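Local coordinates for ABC transporter, substrate binding protein (Aeropyrum pernix, PDB 3EAF) that binds a magnesium ion and, as a substrate-binding protein, probably captures a solute for an ABC transporter, at residues Val77-Gly82 with Trp298-Ala303; Ala153-Pro158 with Leu179-Thr184. All coordinates share one frame; numbering follows the deposited sequence.

How the contacts relate
The two contacts lie in different lobes, their centres 28 Å apart on opposite sides of the chain's centre and their nearest atoms about 12 Å from each other. Contact 1 packs helix 288-304 on strand 79-82 of the sheet that also holds strands 3-11 and 101-104. Contact 2 joins the segments that follow strands 142-148 and 171-178 of the other sheet. In sequence both halves of contact 2 fall between those of contact 1. The chain therefore leaves the first lobe, builds much of the second, returns for helix 288-304 and then crosses again to add strands 352-357 and 363-369 to the second sheet, consistent with the two-lobed periplasmic binding protein family.

Contact 1. Residues Val77-Gly82 with Trp298-Ala303; sequences VIAIIG and WLLIKA
Where Ala79 and Ile81 meet Leu300, no flat group takes part: neither a ring face nor a ring edge is involved, and methyl groups alone touch. The one aromatic ring of the two segments, the indole of Trp298, lies on another side of the helix and meets the ring of Phe35, their planes at about 40°. Leu300 CD1 stands 3.9 Å from Ala79 CB, ordinary van der Waals spacing. The second branch of the leucine reaches Ile81, with Leu300 CD2 and Ile81 CD1 4.4 Å apart, a looser approach. With chi1 at 174°, CG of Leu300 lies opposite the backbone N, and the fork extends from the helix toward the strand. The CA–CB bond of Ala79 points at the helix, whereas that of Ile81 points past it, and the outer end of the side chain comes nearer. No hydrogen bond crosses, and the buried surface is small, 113 Å² over both sides, although all three residues are buried. Next along the helix, Leu299 touches Tyr341 of the magnesium site, about 10 Å from the Leu300 side chain. Leu300 also touches Val7 of strand 3-11 and Leu320 of helix 317-326, while Ile81 packs on Phe32 of helix 18-38. This is helix-on-sheet packing: helix 288-304 lies over parallel strands 3-11 and 79-82, with helices 18-38 and 317-326 as neighbours.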
loop_
_atom_site.group_PDB
_atom_site.type_symbol
_atom_site.label_atom_id
_atom_site.label_comp_id
_atom_site.label_asym_id
_atom_site.label_seq_id
_atom_site.Cartn_x
_atom_site.Cartn_y
_atom_site.Cartn_z
ATOM N N VAL A 77 -11.404 20.010 -6.320
ATOM C CA VAL A 77 -10.051 19.430 -6.279
ATOM C C VAL A 77 -9.640 18.915 -7.656
ATOM O O VAL A 77 -10.497 18.538 -8.455
ATOM C CB VAL A 77 -9.912 18.294 -5.221
ATOM C CG1 VAL A 77 -10.262 18.806 -3.823
ATOM C CG2 VAL A 77 -10.763 17.072 -5.590
ATOM N N ILE A 78 -8.335 18.922 -7.940
ATOM C CA ILE A 78 -7.824 18.357 -9.194
ATOM C C ILE A 78 -7.101 17.037 -8.943
ATOM O O ILE A 78 -6.658 16.368 -9.878
ATOM C CB ILE A 78 -6.885 19.339 -9.978
ATOM C CG1 ILE A 78 -5.710 19.807 -9.108
ATOM C CG2 ILE A 78 -7.679 20.533 -10.520
ATOM C CD1 ILE A 78 -4.582 20.437 -9.902
ATOM N N ALA A 79 -6.979 16.681 -7.667
ATOM C CA ALA A 79 -6.331 15.441 -7.260
ATOM C C ALA A 79 -6.808 15.037 -5.870
ATOM O O ALA A 79 -7.181 15.890 -5.066
ATOM C CB ALA A 79 -4.799 15.592 -7.286
ATOM N N ILE A 80 -6.810 13.731 -5.611
ATOM C CA ILE A 80 -7.130 13.187 -4.296
ATOM C C ILE A 80 -6.087 12.156 -3.904
ATOM O O ILE A 80 -5.728 11.276 -4.703
ATOM C CB ILE A 80 -8.538 12.527 -4.254
ATOM C CG1 ILE A 80 -9.629 13.584 -4.457
ATOM C CG2 ILE A 80 -8.761 11.795 -2.919
ATOM C CD1 ILE A 80 -11.004 13.001 -4.826
ATOM N N ILE A 81 -5.597 12.289 -2.677
ATOM C CA ILE A 81 -4.754 11.288 -2.049
ATOM C C ILE A 81 -5.697 10.432 -1.221
ATOM O O ILE A 81 -6.220 10.884 -0.193
ATOM C CB ILE A 81 -3.658 11.946 -1.168
ATOM C CG1 ILE A 81 -2.810 12.932 -2.000
ATOM C CG2 ILE A 81 -2.800 10.882 -0.448
ATOM C CD1 ILE A 81 -1.977 12.302 -3.130
ATOM N N GLY A 82 -5.940 9.209 -1.691
ATOM C CA GLY A 82 -7.001 8.373 -1.140
ATOM C C GLY A 82 -6.550 7.170 -0.336
ATOM O O GLY A 82 -5.372 7.038 0.007
ATOM N N TRP A 298 4.281 12.844 -2.572
ATOM C CA TRP A 298 5.492 13.144 -3.341
ATOM C C TRP A 298 5.309 12.828 -4.821
ATOM O O TRP A 298 5.796 13.571 -5.677
ATOM C CB TRP A 298 6.695 12.365 -2.804
ATOM C CG TRP A 298 8.046 12.975 -3.118
ATOM C CD1 TRP A 298 8.322 14.006 -3.985
ATOM C CD2 TRP A 298 9.305 12.570 -2.570
ATOM N NE1 TRP A 298 9.674 14.274 -3.990
ATOM C CE2 TRP A 298 10.300 13.402 -3.138
ATOM C CE3 TRP A 298 9.694 11.580 -1.652
ATOM C CZ2 TRP A 298 11.659 13.270 -2.820
ATOM C CZ3 TRP A 298 11.050 11.460 -1.329
ATOM C CH2 TRP A 298 12.009 12.308 -1.908
ATOM N N LEU A 299 4.628 11.723 -5.122
ATOM C CA LEU A 299 4.335 11.377 -6.507
ATOM C C LEU A 299 3.535 12.491 -7.182
ATOM O O LEU A 299 3.796 12.836 -8.330
ATOM C CB LEU A 299 3.591 10.031 -6.606
ATOM C CG LEU A 299 3.275 9.528 -8.026
ATOM C CD1 LEU A 299 4.558 9.113 -8.769
ATOM C CD2 LEU A 299 2.270 8.380 -7.994
ATOM N N LEU A 300 2.557 13.046 -6.465
ATOM C CA LEU A 300 1.795 14.196 -6.950
ATOM C C LEU A 300 2.695 15.417 -7.208
ATOM O O LEU A 300 2.574 16.077 -8.248
ATOM C CB LEU A 300 0.675 14.552 -5.961
ATOM C CG LEU A 300 -0.136 15.819 -6.224
ATOM C CD1 LEU A 300 -0.953 15.686 -7.508
ATOM C CD2 LEU A 300 -1.028 16.141 -5.035
ATOM N N ILE A 301 3.583 15.712 -6.262
ATOM C CA ILE A 301 4.541 16.819 -6.391
ATOM C C ILE A 301 5.367 16.686 -7.667
ATOM O O ILE A 301 5.536 17.657 -8.412
ATOM C CB ILE A 301 5.510 16.892 -5.167
ATOM C CG1 ILE A 301 4.742 17.104 -3.851
ATOM C CG2 ILE A 301 6.597 17.954 -5.373
ATOM C CD1 ILE A 301 3.716 18.212 -3.873
ATOM N N LYS A 302 5.870 15.479 -7.921
ATOM C CA LYS A 302 6.664 15.213 -9.122
ATOM C C LYS A 302 5.846 15.442 -10.396
ATOM O O LYS A 302 6.367 15.978 -11.378
ATOM C CB LYS A 302 7.283 13.806 -9.072
ATOM C CG LYS A 302 8.301 13.610 -7.933
ATOM C CD LYS A 302 9.760 13.736 -8.385
ATOM C CE LYS A 302 10.703 13.395 -7.247
ATOM N NZ LYS A 302 12.108 13.177 -7.668
ATOM N N ALA A 303 4.566 15.065 -10.369
ATOM C CA ALA A 303 3.657 15.328 -11.493
ATOM C C ALA A 303 3.521 16.837 -11.758
ATOM O O ALA A 303 3.634 17.279 -12.893
ATOM C CB ALA A 303 2.285 14.701 -11.243
#

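Contact 2. Residues Ala153-Pro158 with Leu179-Thr184; sequences AYSRSP and LPLRAT
Ser155 and Leu181 mark the closest backbone approach, their CA atoms 7.8 Å apart; the contacts between the segments are made by side chains, and no hydrogen bond joins them directly. Ala153 to Arg156 form a short helical turn, after which Ser157 N bonds to Tyr154 O at 3.2 Å. The partner has no regular secondary structure; it makes a type I turn from Pro180 to Ala183, closed by a weak bond from Ala183 N to Pro180 O, and puts Leu181 at the first inner corner, directed at the helical turn.

One methyl carries the contact. Leu181 CD1 comes to the edge of the Tyr154 ring, close to the ring plane, and lies 4.1 Å from Tyr154 CE2; the two side chains cross at about a right angle. The same methyl is 4.3 Å from Ser155 OG. Leu181 CG opposes its backbone N (chi1 -176°), which extends the branch from the turn across to the helix. Only 79 Å² is buried in all, yet the three residues are themselves buried.

The polar ends are engaged beyond the two segments. Tyr154 OH is hydrogen-bonded to Asn231 OD1, fixing the far end of the ring. Asn207 links the segments, its OD1 paired with Ser155 OG and its ND2 with Leu179 O.

Both segments follow neighbouring parallel strands, 142-148 and 171-178; Thr184 is the N-cap of helix 185-196. Loops after the C-terminal ends of parallel strands commonly border the ligand cleft in binding-protein lobes. Tyr154 touches Tyr59 and Thr85, and Ala153 touches Thr85 and Ala86, consistent with a place at the interface between the lobes. A glycerol, probably from the crystallisation liquor, lies about 3 Å from the Tyr154 side chain, as such molecules often do in pockets.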
loop_
_atom_site.group_PDB
_atom_site.type_symbol
_atom_site.label_atom_id
_atom_site.label_comp_id
_atom_site.label_asym_id
_atom_site.label_seq_id
_atom_site.Cartn_x
_atom_site.Cartn_y
_atom_site.Cartn_z
ATOM N N ALA A 153 -13.270 -6.005 0.164
ATOM C CA ALA A 153 -12.650 -5.931 -1.171
ATOM C C ALA A 153 -11.109 -5.944 -1.121
ATOM O O ALA A 153 -10.454 -6.598 -1.944
ATOM C CB ALA A 153 -13.162 -4.704 -1.938
ATOM N N TYR A 154 -10.545 -5.214 -0.159
ATOM C CA TYR A 154 -9.096 -5.203 0.097
ATOM C C TYR A 154 -8.541 -6.595 0.415
ATOM O O TYR A 154 -7.554 -7.040 -0.191
ATOM C CB TYR A 154 -8.783 -4.218 1.236
ATOM C CG TYR A 154 -7.559 -4.545 2.077
ATOM C CD1 TYR A 154 -6.282 -4.654 1.495
ATOM C CD2 TYR A 154 -7.672 -4.726 3.454
ATOM C CE1 TYR A 154 -5.159 -4.953 2.261
ATOM C CE2 TYR A 154 -6.545 -5.021 4.237
ATOM C CZ TYR A 154 -5.300 -5.130 3.630
ATOM O OH TYR A 154 -4.194 -5.421 4.383
ATOM N N SER A 155 -9.178 -7.267 1.371
ATOM C CA SER A 155 -8.738 -8.589 1.830
ATOM C C SER A 155 -8.814 -9.645 0.729
ATOM O O SER A 155 -8.023 -10.588 0.715
ATOM C CB SER A 155 -9.575 -9.031 3.029
ATOM O OG SER A 155 -9.511 -8.071 4.060
ATOM N N ARG A 156 -9.769 -9.468 -0.182
ATOM C CA ARG A 156 -10.007 -10.389 -1.296
ATOM C C ARG A 156 -9.094 -10.154 -2.499
ATOM O O ARG A 156 -8.918 -11.045 -3.326
ATOM C CB ARG A 156 -11.443 -10.229 -1.810
ATOM C CG ARG A 156 -12.557 -10.766 -0.940
ATOM C CD ARG A 156 -13.854 -10.874 -1.772
ATOM N NE ARG A 156 -14.330 -9.579 -2.274
ATOM C CZ ARG A 156 -15.292 -8.850 -1.702
ATOM N NH1 ARG A 156 -15.896 -9.279 -0.596
ATOM N NH2 ARG A 156 -15.668 -7.693 -2.241
ATOM N N SER A 157 -8.529 -8.954 -2.598
ATOM C CA SER A 157 -8.029 -8.433 -3.883
ATOM C C SER A 157 -7.070 -9.348 -4.665
ATOM O O SER A 157 -7.307 -9.593 -5.856
ATOM C CB SER A 157 -7.450 -7.013 -3.730
ATOM O OG SER A 157 -7.075 -6.479 -4.993
ATOM N N PRO A 158 -5.986 -9.837 -4.026
ATOM C CA PRO A 158 -5.044 -10.676 -4.775
ATOM C C PRO A 158 -5.350 -12.187 -4.731
ATOM O O PRO A 158 -4.626 -12.976 -5.355
ATOM C CB PRO A 158 -3.726 -10.410 -4.053
ATOM C CG PRO A 158 -4.134 -10.259 -2.629
ATOM C CD PRO A 158 -5.524 -9.639 -2.635
ATOM N N LEU A 179 -10.717 -14.967 8.044
ATOM C CA LEU A 179 -10.265 -14.148 9.161
ATOM C C LEU A 179 -10.826 -12.736 9.006
ATOM O O LEU A 179 -10.492 -12.045 8.040
ATOM C CB LEU A 179 -8.734 -14.116 9.237
ATOM C CG LEU A 179 -8.130 -13.277 10.368
ATOM C CD1 LEU A 179 -8.271 -13.973 11.716
ATOM C CD2 LEU A 179 -6.668 -12.970 10.060
ATOM N N PRO A 180 -11.695 -12.312 9.942
ATOM C CA PRO A 180 -12.306 -10.990 9.835
ATOM C C PRO A 180 -11.275 -9.864 9.888
ATOM O O PRO A 180 -10.254 -9.987 10.571
ATOM C CB PRO A 180 -13.223 -10.927 11.062
ATOM C CG PRO A 180 -13.502 -12.369 11.394
ATOM C CD PRO A 180 -12.180 -13.034 11.132
ATOM N N LEU A 181 -11.547 -8.775 9.171
ATOM C CA LEU A 181 -10.720 -7.566 9.266
ATOM C C LEU A 181 -10.665 -7.048 10.707
ATOM O O LEU A 181 -9.631 -6.535 11.156
ATOM C CB LEU A 181 -11.254 -6.478 8.326
ATOM C CG LEU A 181 -10.488 -5.150 8.203
ATOM C CD1 LEU A 181 -9.200 -5.322 7.380
ATOM C CD2 LEU A 181 -11.389 -4.074 7.591
ATOM N N ARG A 182 -11.776 -7.195 11.425
ATOM C CA ARG A 182 -11.875 -6.776 12.824
ATOM C C ARG A 182 -11.748 -7.977 13.766
ATOM O O ARG A 182 -12.379 -8.017 14.822
ATOM C CB ARG A 182 -13.205 -6.060 13.079
ATOM C CG ARG A 182 -13.455 -4.817 12.244
ATOM C CD ARG A 182 -14.956 -4.526 12.182
ATOM N NE ARG A 182 -15.282 -3.436 11.261
ATOM C CZ ARG A 182 -15.466 -3.575 9.950
ATOM N NH1 ARG A 182 -15.350 -4.762 9.366
ATOM N NH2 ARG A 182 -15.759 -2.513 9.213
ATOM N N ALA A 183 -10.917 -8.941 13.378
ATOM C CA ALA A 183 -10.721 -10.178 14.127
ATOM C C ALA A 183 -10.439 -9.970 15.612
ATOM O O ALA A 183 -9.618 -9.137 15.987
ATOM C CB ALA A 183 -9.588 -10.990 13.501
ATOM N N THR A 184 -11.126 -10.745 16.445
ATOM C CA THR A 184 -10.781 -10.861 17.859
ATOM C C THR A 184 -9.672 -11.902 18.010
ATOM O O THR A 184 -9.347 -12.618 17.055
ATOM C CB THR A 184 -11.994 -11.314 18.695
ATOM O OG1 THR A 184 -12.397 -12.624 18.276
ATOM C CG2 THR A 184 -13.174 -10.349 18.533
#